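Putative Lipoprotein (Shewanella oneidensis, PDB 3U24) is of unknown function but binds zinc and calcium ions and, as a DUF885 protein of the Peptidase_MA clan, may be a zinc-dependent hydrolase. Local coordinates at residues W511-A514 with V519-T522; Q262-A267 with L478-H483; A26-A31 with A76-F81; M104-T109 with Y246-A251. All blocks are in the same frame, centred on the assembly; numbering follows the deposited sequence.

Interaction 1: residues W511-A514 with V519-T522; sequences WRRA and VQLT
A514 and L521 mark the closest backbone approach, their CA atoms 7.6 Å apart, where a turn near the end of helix 504-516 faces the short loop leading into helix 523-542. The contact is local: it lies at the link between two consecutive helices of the mainly helical DUF885 fold. R513 carries most of it. Its CG is anti to the backbone N (chi1 179°) and the chain stays extended to NE, which carries the guanidinium across to the loop. There R513 NH2 donates to Q520 OE1 at 2.8 Å with an N-H...O angle of 162°. OE1 lies near the guanidinium plane, whereas the donor is tilted 25° from the carbonyl plane. Over one face of the same group sits L521 CD2, 3.7 Å from R513 CZ, so a polar edge bond and apolar face packing both restrain the flat group. The other methyl of L521, CD1, meets A514 CB at 4.1 Å. Y524 OH hydrogen-bonds both R513 NH2 and Q520 NE2, binding the pair to the start of the next helix. The side chain of Q520 lies about 6 Å from that of the zinc ligand E439. Water 1 accepts from R513 NE at 3.0 Å and donates to Q520 OE1 at 2.6 Å.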
loop_
_atom_site.group_PDB
_atom_site.type_symbol
_atom_site.label_atom_id
_atom_site.label_comp_id
_atom_site.label_asym_id
_atom_site.label_seq_id
_atom_site.Cartn_x
_atom_site.Cartn_y
_atom_site.Cartn_z
ATOM N N TRP A 511 2.259 -15.141 -4.642
ATOM C CA TRP A 511 3.116 -15.341 -5.793
ATOM C C TRP A 511 2.765 -14.375 -6.927
ATOM O O TRP A 511 3.640 -13.681 -7.464
ATOM C CB TRP A 511 3.013 -16.791 -6.269
ATOM C CG TRP A 511 3.560 -17.004 -7.644
ATOM C CD1 TRP A 511 2.849 -17.166 -8.821
ATOM C CD2 TRP A 511 4.973 -17.059 -8.041
ATOM N NE1 TRP A 511 3.714 -17.314 -9.896
ATOM C CE2 TRP A 511 4.988 -17.273 -9.491
ATOM C CE3 TRP A 511 6.179 -17.003 -7.361
ATOM C CZ2 TRP A 511 6.159 -17.388 -10.197
ATOM C CZ3 TRP A 511 7.356 -17.109 -8.088
ATOM C CH2 TRP A 511 7.349 -17.313 -9.465
ATOM N N ARG A 512 1.486 -14.336 -7.295
ATOM C CA ARG A 512 1.023 -13.455 -8.355
ATOM C C ARG A 512 1.390 -11.993 -8.098
ATOM O O ARG A 512 1.879 -11.300 -8.976
ATOM C CB ARG A 512 -0.490 -13.564 -8.542
ATOM C CG ARG A 512 -1.007 -12.770 -9.748
ATOM C CD ARG A 512 -2.526 -12.916 -9.925
ATOM N NE ARG A 512 -3.006 -12.452 -11.245
ATOM C CZ ARG A 512 -3.609 -11.283 -11.475
ATOM N NH1 ARG A 512 -3.825 -10.417 -10.472
ATOM N NH2 ARG A 512 -4.002 -10.973 -12.721
ATOM N N ARG A 513 1.150 -11.541 -6.886
ATOM C CA ARG A 513 1.442 -10.164 -6.502
ATOM C C ARG A 513 2.955 -9.838 -6.660
ATOM O O ARG A 513 3.325 -8.745 -7.138
ATOM C CB ARG A 513 0.957 -9.950 -5.076
ATOM C CG ARG A 513 1.197 -8.581 -4.493
ATOM C CD ARG A 513 0.410 -8.485 -3.196
ATOM N NE ARG A 513 0.807 -7.332 -2.413
ATOM C CZ ARG A 513 0.402 -7.090 -1.168
ATOM N NH1 ARG A 513 -0.436 -7.936 -0.557
ATOM N NH2 ARG A 513 0.853 -6.001 -0.539
ATOM N N ALA A 514 3.801 -10.805 -6.306
ATOM C CA ALA A 514 5.267 -10.684 -6.438
ATOM C C ALA A 514 5.749 -10.753 -7.881
ATOM O O ALA A 514 6.818 -10.223 -8.182
ATOM C CB ALA A 514 5.975 -11.735 -5.612
ATOM N N VAL A 519 9.216 -4.779 -4.460
ATOM C CA VAL A 519 9.580 -3.945 -3.309
ATOM C C VAL A 519 8.422 -3.667 -2.342
ATOM O O VAL A 519 8.574 -3.770 -1.112
ATOM C CB VAL A 519 10.310 -2.656 -3.776
ATOM C CG1 VAL A 519 10.474 -1.680 -2.651
ATOM C CG2 VAL A 519 11.687 -3.022 -4.334
ATOM N N GLN A 520 7.239 -3.369 -2.856
ATOM C CA GLN A 520 6.112 -3.013 -1.972
ATOM C C GLN A 520 5.883 -4.046 -0.850
ATOM O O GLN A 520 5.551 -3.691 0.286
ATOM C CB GLN A 520 4.846 -2.730 -2.807
ATOM C CG GLN A 520 3.654 -2.162 -2.019
ATOM C CD GLN A 520 2.982 -3.208 -1.122
ATOM O OE1 GLN A 520 2.980 -4.400 -1.437
ATOM N NE2 GLN A 520 2.466 -2.761 0.034
ATOM N N LEU A 521 6.112 -5.319 -1.156
ATOM C CA LEU A 521 5.879 -6.423 -0.191
ATOM C C LEU A 521 6.837 -6.365 0.978
ATOM O O LEU A 521 6.485 -6.848 2.042
ATOM C CB LEU A 521 5.950 -7.809 -0.850
ATOM C CG LEU A 521 4.601 -8.266 -1.408
ATOM C CD1 LEU A 521 4.798 -9.452 -2.358
ATOM C CD2 LEU A 521 3.640 -8.608 -0.270
ATOM N N THR A 522 8.024 -5.791 0.801
ATOM C CA THR A 522 8.963 -5.632 1.924
ATOM C C THR A 522 8.602 -4.491 2.910
ATOM O O THR A 522 9.174 -4.398 3.992
ATOM C CB THR A 522 10.413 -5.375 1.438
ATOM O OG1 THR A 522 10.491 -4.054 0.888
ATOM C CG2 THR A 522 10.840 -6.401 0.368
HETATM O O HOH W 1 2.646 -5.426 -3.852
#

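Interaction 2: residues Q262-A267 with L478-H483; sequences QLYQKA and LDYSIH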
loop_
_atom_site.group_PDB
_atom_site.type_symbol
_atom_site.label_atom_id
_atom_site.label_comp_id
_atom_site.label_asym_id
_atom_site.label_seq_id
_atom_site.Cartn_x
_atom_site.Cartn_y
_atom_site.Cartn_z
ATOM N N GLN A 262 20.473 -6.453 3.271
ATOM C CA GLN A 262 20.514 -6.448 4.726
ATOM C C GLN A 262 19.172 -6.811 5.349
ATOM O O GLN A 262 19.110 -7.568 6.327
ATOM C CB GLN A 262 20.981 -5.086 5.252
ATOM C CG GLN A 262 22.472 -4.861 5.212
ATOM C CD GLN A 262 22.764 -3.432 5.629
ATOM O OE1 GLN A 262 22.393 -2.480 4.934
ATOM N NE2 GLN A 262 23.390 -3.271 6.789
ATOM N N LEU A 263 18.092 -6.272 4.813
ATOM C CA LEU A 263 16.767 -6.593 5.374
ATOM C C LEU A 263 16.444 -8.108 5.214
ATOM O O LEU A 263 15.873 -8.736 6.103
ATOM C CB LEU A 263 15.684 -5.794 4.681
ATOM C CG LEU A 263 14.271 -5.915 5.296
ATOM C CD1 LEU A 263 14.175 -5.190 6.642
ATOM C CD2 LEU A 263 13.248 -5.416 4.323
ATOM N N TYR A 264 16.764 -8.644 4.047
ATOM C CA TYR A 264 16.565 -10.072 3.761
ATOM C C TYR A 264 17.312 -10.919 4.788
ATOM O O TYR A 264 16.755 -11.841 5.336
ATOM C CB TYR A 264 17.080 -10.418 2.372
ATOM C CG TYR A 264 17.205 -11.907 2.091
ATOM C CD1 TYR A 264 16.101 -12.652 1.730
ATOM C CD2 TYR A 264 18.448 -12.551 2.139
ATOM C CE1 TYR A 264 16.222 -13.996 1.460
ATOM C CE2 TYR A 264 18.582 -13.882 1.868
ATOM C CZ TYR A 264 17.450 -14.606 1.527
ATOM O OH TYR A 264 17.552 -15.937 1.247
ATOM N N GLN A 265 18.567 -10.594 5.041
ATOM C CA GLN A 265 19.351 -11.354 6.012
ATOM C C GLN A 265 18.721 -11.282 7.408
ATOM O O GLN A 265 18.608 -12.301 8.087
ATOM C CB GLN A 265 20.828 -10.912 6.021
ATOM C CG GLN A 265 21.508 -11.178 4.657
ATOM C CD GLN A 265 22.933 -10.599 4.541
ATOM O OE1 GLN A 265 23.271 -9.553 5.143
ATOM N NE2 GLN A 265 23.774 -11.290 3.782
ATOM N N LYS A 266 18.247 -10.106 7.809
ATOM C CA LYS A 266 17.510 -9.994 9.053
ATOM C C LYS A 266 16.208 -10.828 9.026
ATOM O O LYS A 266 15.815 -11.410 10.052
ATOM C CB LYS A 266 17.180 -8.540 9.386
ATOM C CG LYS A 266 18.342 -7.684 9.912
ATOM C CD LYS A 266 17.878 -6.211 9.995
ATOM C CE LYS A 266 19.028 -5.220 10.118
ATOM N NZ LYS A 266 19.516 -5.274 11.520
ATOM N N ALA A 267 15.530 -10.847 7.887
ATOM C CA ALA A 267 14.239 -11.569 7.778
ATOM C C ALA A 267 14.465 -13.084 7.946
ATOM O O ALA A 267 13.709 -13.769 8.641
ATOM C CB ALA A 267 13.524 -11.244 6.458
ATOM N N LEU A 478 10.101 -13.576 0.249
ATOM C CA LEU A 478 9.498 -13.915 -1.015
ATOM C C LEU A 478 9.820 -12.865 -2.064
ATOM O O LEU A 478 10.299 -13.181 -3.180
ATOM C CB LEU A 478 7.983 -14.022 -0.838
ATOM C CG LEU A 478 7.138 -14.204 -2.109
ATOM C CD1 LEU A 478 7.038 -15.671 -2.417
ATOM C CD2 LEU A 478 5.712 -13.675 -1.972
ATOM N N ASP A 479 9.576 -11.601 -1.717
ATOM C CA ASP A 479 9.730 -10.548 -2.722
ATOM C C ASP A 479 11.183 -10.467 -3.202
ATOM O O ASP A 479 11.456 -10.411 -4.410
ATOM C CB ASP A 479 9.240 -9.198 -2.228
ATOM C CG ASP A 479 9.118 -8.173 -3.361
ATOM O OD1 ASP A 479 8.152 -8.276 -4.175
ATOM O OD2 ASP A 479 9.970 -7.244 -3.411
ATOM N N TYR A 480 12.100 -10.528 -2.245
ATOM C CA TYR A 480 13.520 -10.449 -2.509
ATOM C C TYR A 480 13.995 -11.665 -3.272
ATOM O O TYR A 480 14.684 -11.534 -4.283
ATOM C CB TYR A 480 14.294 -10.299 -1.182
ATOM C CG TYR A 480 15.785 -10.092 -1.345
ATOM C CD1 TYR A 480 16.314 -8.827 -1.580
ATOM C CD2 TYR A 480 16.664 -11.161 -1.304
ATOM C CE1 TYR A 480 17.702 -8.636 -1.756
ATOM C CE2 TYR A 480 18.038 -10.986 -1.481
ATOM C CZ TYR A 480 18.562 -9.721 -1.685
ATOM O OH TYR A 480 19.944 -9.549 -1.852
ATOM N N SER A 481 13.629 -12.852 -2.796
ATOM C CA SER A 481 14.124 -14.076 -3.420
ATOM C C SER A 481 13.651 -14.228 -4.860
ATOM O O SER A 481 14.399 -14.692 -5.689
ATOM C CB SER A 481 13.807 -15.303 -2.583
ATOM O OG SER A 481 14.315 -15.101 -1.259
ATOM N N ILE A 482 12.435 -13.803 -5.147
ATOM C CA ILE A 482 11.884 -13.867 -6.500
ATOM C C ILE A 482 12.657 -12.944 -7.452
ATOM O O ILE A 482 13.100 -13.361 -8.496
ATOM C CB ILE A 482 10.375 -13.508 -6.479
ATOM C CG1 ILE A 482 9.587 -14.686 -5.916
ATOM C CG2 ILE A 482 9.846 -13.156 -7.878
ATOM C CD1 ILE A 482 8.110 -14.375 -5.699
ATOM N N HIS A 483 12.871 -11.705 -7.050
ATOM C CA HIS A 483 13.471 -10.704 -7.914
ATOM C C HIS A 483 14.985 -10.720 -7.971
ATOM O O HIS A 483 15.569 -10.282 -8.968
ATOM C CB HIS A 483 12.954 -9.349 -7.506
ATOM C CG HIS A 483 11.543 -9.157 -7.908
ATOM N ND1 HIS A 483 11.191 -9.007 -9.195
ATOM C CD2 HIS A 483 10.362 -9.217 -7.183
ATOM C CE1 HIS A 483 9.862 -8.939 -9.278
ATOM N NE2 HIS A 483 9.356 -9.037 -8.048
HETATM O O HOH W 2 15.481 -17.006 -0.024
#
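Y264 and Y480 share one first torsion, the trans arrangement of N and CG about CA-CB (chi1 167° and -175°), and it sends each ring out from its helix toward the other. The CA atoms of Y264 and Y480 are 7.0 Å apart. The rings meet as an offset stack, centroids 4.7 Å apart and planes inclined by 25°, with Y264 CD1 only 3.4 Å from Y480 CD2. The displacement is large enough for Y264 CB to come over the face of the Y480 ring, 3.9 Å from its centroid, as a CH-pi contact. These aromatics join helix 260-289 to helix 459-485, two helices whose contacting segments are more than 200 residues apart in the chain and which meet in the helical body of the DUF885 family. L263 and A267 of the first helix extend the interface to T476, one turn earlier on the second. With an alanine here instead of Y264, the Y480 ring would probably lose its stacking partner and a gap would open between the helices. S481 OG approaches Y264 CE1 obliquely at 3.5 Å and hydrogen-bonds I477 O within its own helix. Water 2 lies in the plane of the Y264 ring, 2.7 Å from Y264 OH, and donates to S481 OG at 2.6 Å.

Interaction 3: residues A26-A31 with A76-F81; sequences AQFSNA and AKLKQF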
loop_
_atom_site.group_PDB
_atom_site.type_symbol
_atom_site.label_atom_id
_atom_site.label_comp_id
_atom_site.label_asym_id
_atom_site.label_seq_id
_atom_site.Cartn_x
_atom_site.Cartn_y
_atom_site.Cartn_z
ATOM N N ALA A 26 8.528 27.447 2.272
ATOM C CA ALA A 26 7.080 27.206 2.236
ATOM C C ALA A 26 6.522 27.640 0.888
ATOM O O ALA A 26 5.705 26.928 0.308
ATOM C CB ALA A 26 6.360 27.927 3.385
ATOM N N GLN A 27 6.974 28.783 0.367
ATOM C CA GLN A 27 6.501 29.236 -0.922
ATOM C C GLN A 27 6.943 28.268 -1.998
ATOM O O GLN A 27 6.192 27.974 -2.893
ATOM C CB GLN A 27 6.980 30.639 -1.238
ATOM C CG GLN A 27 6.275 31.696 -0.397
ATOM C CD GLN A 27 6.906 33.061 -0.511
ATOM O OE1 GLN A 27 8.117 33.239 -0.329
ATOM N NE2 GLN A 27 6.065 34.055 -0.793
ATOM N N PHE A 28 8.155 27.756 -1.888
ATOM C CA PHE A 28 8.654 26.851 -2.868
ATOM C C PHE A 28 7.867 25.558 -2.906
ATOM O O PHE A 28 7.515 25.135 -3.975
ATOM C CB PHE A 28 10.094 26.528 -2.634
ATOM C CG PHE A 28 10.520 25.309 -3.347
ATOM C CD1 PHE A 28 10.730 25.338 -4.724
ATOM C CD2 PHE A 28 10.683 24.129 -2.670
ATOM C CE1 PHE A 28 11.113 24.204 -5.388
ATOM C CE2 PHE A 28 11.059 22.991 -3.343
ATOM C CZ PHE A 28 11.266 23.035 -4.695
ATOM N N SER A 29 7.642 24.933 -1.749
ATOM C CA SER A 29 6.794 23.732 -1.614
ATOM C C SER A 29 5.460 23.867 -2.320
ATOM O O SER A 29 5.073 22.982 -3.056
ATOM C CB SER A 29 6.430 23.455 -0.156
ATOM O OG SER A 29 7.547 23.178 0.615
ATOM N N ASN A 30 4.733 24.941 -2.057
ATOM C CA ASN A 30 3.461 25.159 -2.736
ATOM C C ASN A 30 3.625 25.360 -4.281
ATOM O O ASN A 30 2.832 24.799 -5.060
ATOM C CB ASN A 30 2.618 26.255 -2.050
ATOM C CG ASN A 30 1.954 25.749 -0.742
ATOM O OD1 ASN A 30 1.478 24.599 -0.657
ATOM N ND2 ASN A 30 1.956 26.589 0.292
ATOM N N ALA A 31 4.671 26.077 -4.707
ATOM C CA ALA A 31 4.924 26.231 -6.141
ATOM C C ALA A 31 5.329 24.903 -6.776
ATOM O O ALA A 31 5.004 24.637 -7.918
ATOM C CB ALA A 31 5.995 27.279 -6.395
ATOM N N ALA A 76 17.078 22.075 -9.281
ATOM C CA ALA A 76 17.967 23.253 -9.181
ATOM C C ALA A 76 17.362 24.301 -8.225
ATOM O O ALA A 76 18.098 24.953 -7.501
ATOM C CB ALA A 76 18.302 23.861 -10.546
ATOM N N LYS A 77 16.033 24.399 -8.176
ATOM C CA LYS A 77 15.360 25.249 -7.196
ATOM C C LYS A 77 15.553 24.726 -5.760
ATOM O O LYS A 77 15.802 25.508 -4.834
ATOM C CB LYS A 77 13.871 25.348 -7.496
ATOM C CG LYS A 77 13.538 26.193 -8.711
ATOM C CD LYS A 77 12.040 26.124 -9.025
ATOM C CE LYS A 77 11.618 27.158 -10.069
ATOM N NZ LYS A 77 10.176 27.001 -10.412
ATOM N N LEU A 78 15.481 23.406 -5.587
ATOM C CA LEU A 78 15.736 22.801 -4.294
ATOM C C LEU A 78 17.097 23.155 -3.767
ATOM O O LEU A 78 17.232 23.464 -2.584
ATOM C CB LEU A 78 15.705 21.274 -4.326
ATOM C CG LEU A 78 14.555 20.482 -3.786
ATOM C CD1 LEU A 78 14.946 18.979 -3.678
ATOM C CD2 LEU A 78 14.068 21.056 -2.475
ATOM N N LYS A 79 18.102 23.018 -4.623
ATOM C CA LYS A 79 19.503 23.220 -4.217
ATOM C C LYS A 79 19.805 24.652 -3.789
ATOM O O LYS A 79 20.811 24.898 -3.172
ATOM C CB LYS A 79 20.492 22.796 -5.329
ATOM C CG LYS A 79 20.932 21.335 -5.274
ATOM C CD LYS A 79 21.740 20.922 -6.524
ATOM C CE LYS A 79 20.908 20.069 -7.507
ATOM N NZ LYS A 79 21.138 20.362 -8.963
ATOM N N GLN A 80 18.945 25.594 -4.118
ATOM C CA GLN A 80 19.046 26.945 -3.583
ATOM C C GLN A 80 18.798 27.079 -2.078
ATOM O O GLN A 80 19.112 28.101 -1.517
ATOM C CB GLN A 80 18.067 27.875 -4.308
ATOM C CG GLN A 80 18.733 28.807 -5.292
ATOM C CD GLN A 80 18.123 28.707 -6.661
ATOM O OE1 GLN A 80 17.003 29.187 -6.908
ATOM N NE2 GLN A 80 18.848 28.060 -7.567
ATOM N N PHE A 81 18.213 26.089 -1.428
ATOM C CA PHE A 81 17.901 26.221 -0.005
ATOM C C PHE A 81 18.972 25.545 0.803
ATOM O O PHE A 81 19.249 24.354 0.580
ATOM C CB PHE A 81 16.538 25.589 0.331
ATOM C CG PHE A 81 15.394 26.360 -0.224
ATOM C CD1 PHE A 81 14.945 27.505 0.417
ATOM C CD2 PHE A 81 14.802 25.989 -1.410
ATOM C CE1 PHE A 81 13.922 28.258 -0.121
ATOM C CE2 PHE A 81 13.766 26.734 -1.951
ATOM C CZ PHE A 81 13.317 27.868 -1.298
#
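F28 and K77 are the nearest backbone pair, CA to CA 8.1 Å, where helix 25-39, near the N-terminus of the model, packs against the end of helix 61-79 and the residues that follow it. F28 does nearly all the touching from its side. A chi1 of 162°, which turns CG away from the backbone N, directs the ring between K77 and L78. F28 CE1 reaches K77 CB at 3.7 Å; across the ring, F28 CE2 meets L78 CD2, also at 3.7 Å. Closer to the backbone, F28 CB lies 3.7 Å from F81 CZ. The rings of F28 and F81 have centroids 5.6 Å apart and planes inclined by 47°, and F81 also meets F25 edge-to-face. L78 rests in addition on Y94, I97 and D98, so that helix 88-111 shares this packing. K77 contributes CB, while its extended chain carries NZ toward D35, a zinc-binding residue, in a long and weak ion pair. With no hydrogen bond between the segments, the contact rests on burial of apolar surface, and the three neighbours K77, L78 and F81 limit how the F28 ring can shift.

Interaction 4: residues M104-T109 with Y246-A251; sequences MAWDIT and YEQKFA
W106 and Q248 meet with indole and amide planes perpendicular, and this crossing joins helix 88-111 to helix 243-254 within the helix-rich DUF885 architecture. The backbones are well separated, 8.9 Å between the CA atoms of W106 and Q248, so the indole has to span most of the distance. It does so with its CA-CB torsion trans (chi1 170°), which points the ring at the other helix. W106 NE1 donates to Q248 OE1 at 2.8 Å with an N-H...O angle of 160°. The oxygen sits at the indole edge near the ring plane, yet the donor stands 60° out of the carbonyl plane and therefore misses the lone pairs, so the bond is well directed from the donor's side alone. Q248 CB lies out of the indole plane, 3.6 Å from W106 NE1 and 3.8 Å from W106 CZ2. A leucine in place of W106 would probably leave Q248 OE1 without its N-H donor and F111 without the ring it stacks on. F111 stacks on the indole and F252 meets it obliquely, which places the tryptophan in a small aromatic group. K249 runs at about a right angle to W106 and gives only its base to the contact, while its NZ turns elsewhere to a salt bridge with D253 and a hydrogen bond to Q518 O. At the far end of the indole, W106 CH2 lies 3.8 Å from K249 CB.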
loop_
_atom_site.group_PDB
_atom_site.type_symbol
_atom_site.label_atom_id
_atom_site.label_comp_id
_atom_site.label_asym_id
_atom_site.label_seq_id
_atom_site.Cartn_x
_atom_site.Cartn_y
_atom_site.Cartn_z
HETATM N N MSE A 104 11.641 9.761 -10.034
HETATM C CA MSE A 104 11.034 10.049 -11.357
HETATM C C MSE A 104 12.042 9.933 -12.494
HETATM O O MSE A 104 11.769 9.265 -13.508
HETATM C CB MSE A 104 10.331 11.411 -11.412
HETATM C CG MSE A 104 9.076 11.500 -10.510
HETATM SE SE MSE A 104 8.434 13.342 -10.184
HETATM C CE MSE A 104 8.072 13.781 -12.053
ATOM N N ALA A 105 13.195 10.575 -12.333
ATOM C CA ALA A 105 14.239 10.542 -13.336
ATOM C C ALA A 105 14.688 9.102 -13.587
ATOM O O ALA A 105 14.848 8.671 -14.734
ATOM C CB ALA A 105 15.424 11.415 -12.929
ATOM N N TRP A 106 14.904 8.386 -12.495
ATOM C CA TRP A 106 15.393 7.038 -12.547
ATOM C C TRP A 106 14.395 6.107 -13.182
ATOM O O TRP A 106 14.806 5.246 -13.914
ATOM C CB TRP A 106 15.761 6.567 -11.149
ATOM C CG TRP A 106 16.064 5.089 -11.016
ATOM C CD1 TRP A 106 17.299 4.443 -11.177
ATOM C CD2 TRP A 106 15.113 4.021 -10.688
ATOM N NE1 TRP A 106 17.160 3.099 -10.954
ATOM C CE2 TRP A 106 15.886 2.791 -10.629
ATOM C CE3 TRP A 106 13.758 3.985 -10.361
ATOM C CZ2 TRP A 106 15.297 1.565 -10.309
ATOM C CZ3 TRP A 106 13.159 2.737 -10.039
ATOM C CH2 TRP A 106 13.916 1.554 -10.029
ATOM N N ASP A 107 13.096 6.280 -12.913
ATOM C CA ASP A 107 12.056 5.522 -13.596
ATOM C C ASP A 107 12.126 5.678 -15.114
ATOM O O ASP A 107 11.932 4.706 -15.848
ATOM C CB ASP A 107 10.625 5.921 -13.157
ATOM C CG ASP A 107 10.157 5.197 -11.865
ATOM O OD1 ASP A 107 10.581 4.046 -11.632
ATOM O OD2 ASP A 107 9.348 5.777 -11.076
ATOM N N ILE A 108 12.380 6.909 -15.568
ATOM C CA ILE A 108 12.442 7.186 -16.984
ATOM C C ILE A 108 13.729 6.652 -17.588
ATOM O O ILE A 108 13.698 6.074 -18.660
ATOM C CB ILE A 108 12.256 8.677 -17.286
ATOM C CG1 ILE A 108 10.783 9.067 -17.018
ATOM C CG2 ILE A 108 12.711 9.013 -18.697
ATOM C CD1 ILE A 108 10.620 10.557 -16.826
ATOM N N THR A 109 14.864 6.829 -16.923
ATOM C CA THR A 109 16.124 6.549 -17.604
ATOM C C THR A 109 16.699 5.157 -17.343
ATOM O O THR A 109 17.570 4.724 -18.077
ATOM C CB THR A 109 17.178 7.634 -17.261
ATOM O OG1 THR A 109 17.423 7.613 -15.852
ATOM C CG2 THR A 109 16.663 9.027 -17.649
ATOM N N TYR A 246 16.612 -3.696 -8.041
ATOM C CA TYR A 246 15.822 -3.974 -6.858
ATOM C C TYR A 246 16.324 -3.100 -5.729
ATOM O O TYR A 246 15.536 -2.412 -5.093
ATOM C CB TYR A 246 15.862 -5.450 -6.484
ATOM C CG TYR A 246 14.851 -5.834 -5.425
ATOM C CD1 TYR A 246 15.160 -5.698 -4.086
ATOM C CD2 TYR A 246 13.619 -6.348 -5.765
ATOM C CE1 TYR A 246 14.278 -6.044 -3.092
ATOM C CE2 TYR A 246 12.709 -6.696 -4.796
ATOM C CZ TYR A 246 13.058 -6.540 -3.437
ATOM O OH TYR A 246 12.197 -6.881 -2.417
ATOM N N GLU A 247 17.628 -3.074 -5.523
ATOM C CA GLU A 247 18.214 -2.194 -4.528
ATOM C C GLU A 247 17.909 -0.715 -4.779
ATOM O O GLU A 247 17.610 0.021 -3.830
ATOM C CB GLU A 247 19.714 -2.383 -4.460
ATOM C CG GLU A 247 20.161 -3.741 -3.897
ATOM C CD GLU A 247 19.971 -3.855 -2.386
ATOM O OE1 GLU A 247 19.481 -2.887 -1.732
ATOM O OE2 GLU A 247 20.278 -4.934 -1.833
ATOM N N GLN A 248 17.985 -0.263 -6.034
ATOM C CA GLN A 248 17.709 1.139 -6.326
ATOM C C GLN A 248 16.224 1.384 -6.025
ATOM O O GLN A 248 15.886 2.387 -5.372
ATOM C CB GLN A 248 18.088 1.561 -7.778
ATOM C CG GLN A 248 19.587 1.589 -8.078
ATOM C CD GLN A 248 20.039 1.642 -9.590
ATOM O OE1 GLN A 248 19.305 1.301 -10.525
ATOM N NE2 GLN A 248 21.299 2.030 -9.795
ATOM N N LYS A 249 15.328 0.486 -6.459
ATOM C CA LYS A 249 13.890 0.690 -6.209
ATOM C C LYS A 249 13.572 0.695 -4.707
ATOM O O LYS A 249 12.762 1.485 -4.239
ATOM C CB LYS A 249 13.033 -0.363 -6.918
ATOM C CG LYS A 249 11.522 -0.091 -6.894
ATOM C CD LYS A 249 10.790 -1.002 -7.905
ATOM C CE LYS A 249 9.350 -0.598 -8.226
ATOM N NZ LYS A 249 8.466 -0.624 -7.057
ATOM N N PHE A 250 14.200 -0.225 -3.997
ATOM C CA PHE A 250 14.062 -0.347 -2.560
ATOM C C PHE A 250 14.519 0.950 -1.921
ATOM O O PHE A 250 13.784 1.480 -1.115
ATOM C CB PHE A 250 14.855 -1.555 -2.063
ATOM C CG PHE A 250 14.782 -1.801 -0.585
ATOM C CD1 PHE A 250 13.754 -2.525 -0.043
ATOM C CD2 PHE A 250 15.798 -1.350 0.263
ATOM C CE1 PHE A 250 13.703 -2.770 1.334
ATOM C CE2 PHE A 250 15.751 -1.588 1.627
ATOM C CZ PHE A 250 14.688 -2.269 2.168
ATOM N N ALA A 251 15.651 1.518 -2.329
ATOM C CA ALA A 251 16.081 2.808 -1.737
ATOM C C ALA A 251 15.061 3.924 -1.999
ATOM O O ALA A 251 14.730 4.652 -1.073
ATOM C CB ALA A 251 17.466 3.214 -2.203
#

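Interactions 1, 2 and 4 form one connected region: D479 OD2 of interaction 2 probably accepts from both V519 N of interaction 1 and Y246 OH of interaction 4. Interaction 1 lies nearest the chain centre, about 11 Å away; interaction 2 is the buried contact, with two of its three touching residues buried, while 1, 3 and 4 are partly buried. Interaction 3 lies about 28 Å out, its atoms no nearer than about 11 Å to interaction 4, although helices 61-79 and 88-111 are consecutive, as are 243-254 of interaction 4 and 260-289 of interaction 2. Chemistry varies: a guanidinium-amide bond with bridging water in 1, stacked tyrosines in 2, apolar packing in 3, and an indole-amide bond in 4.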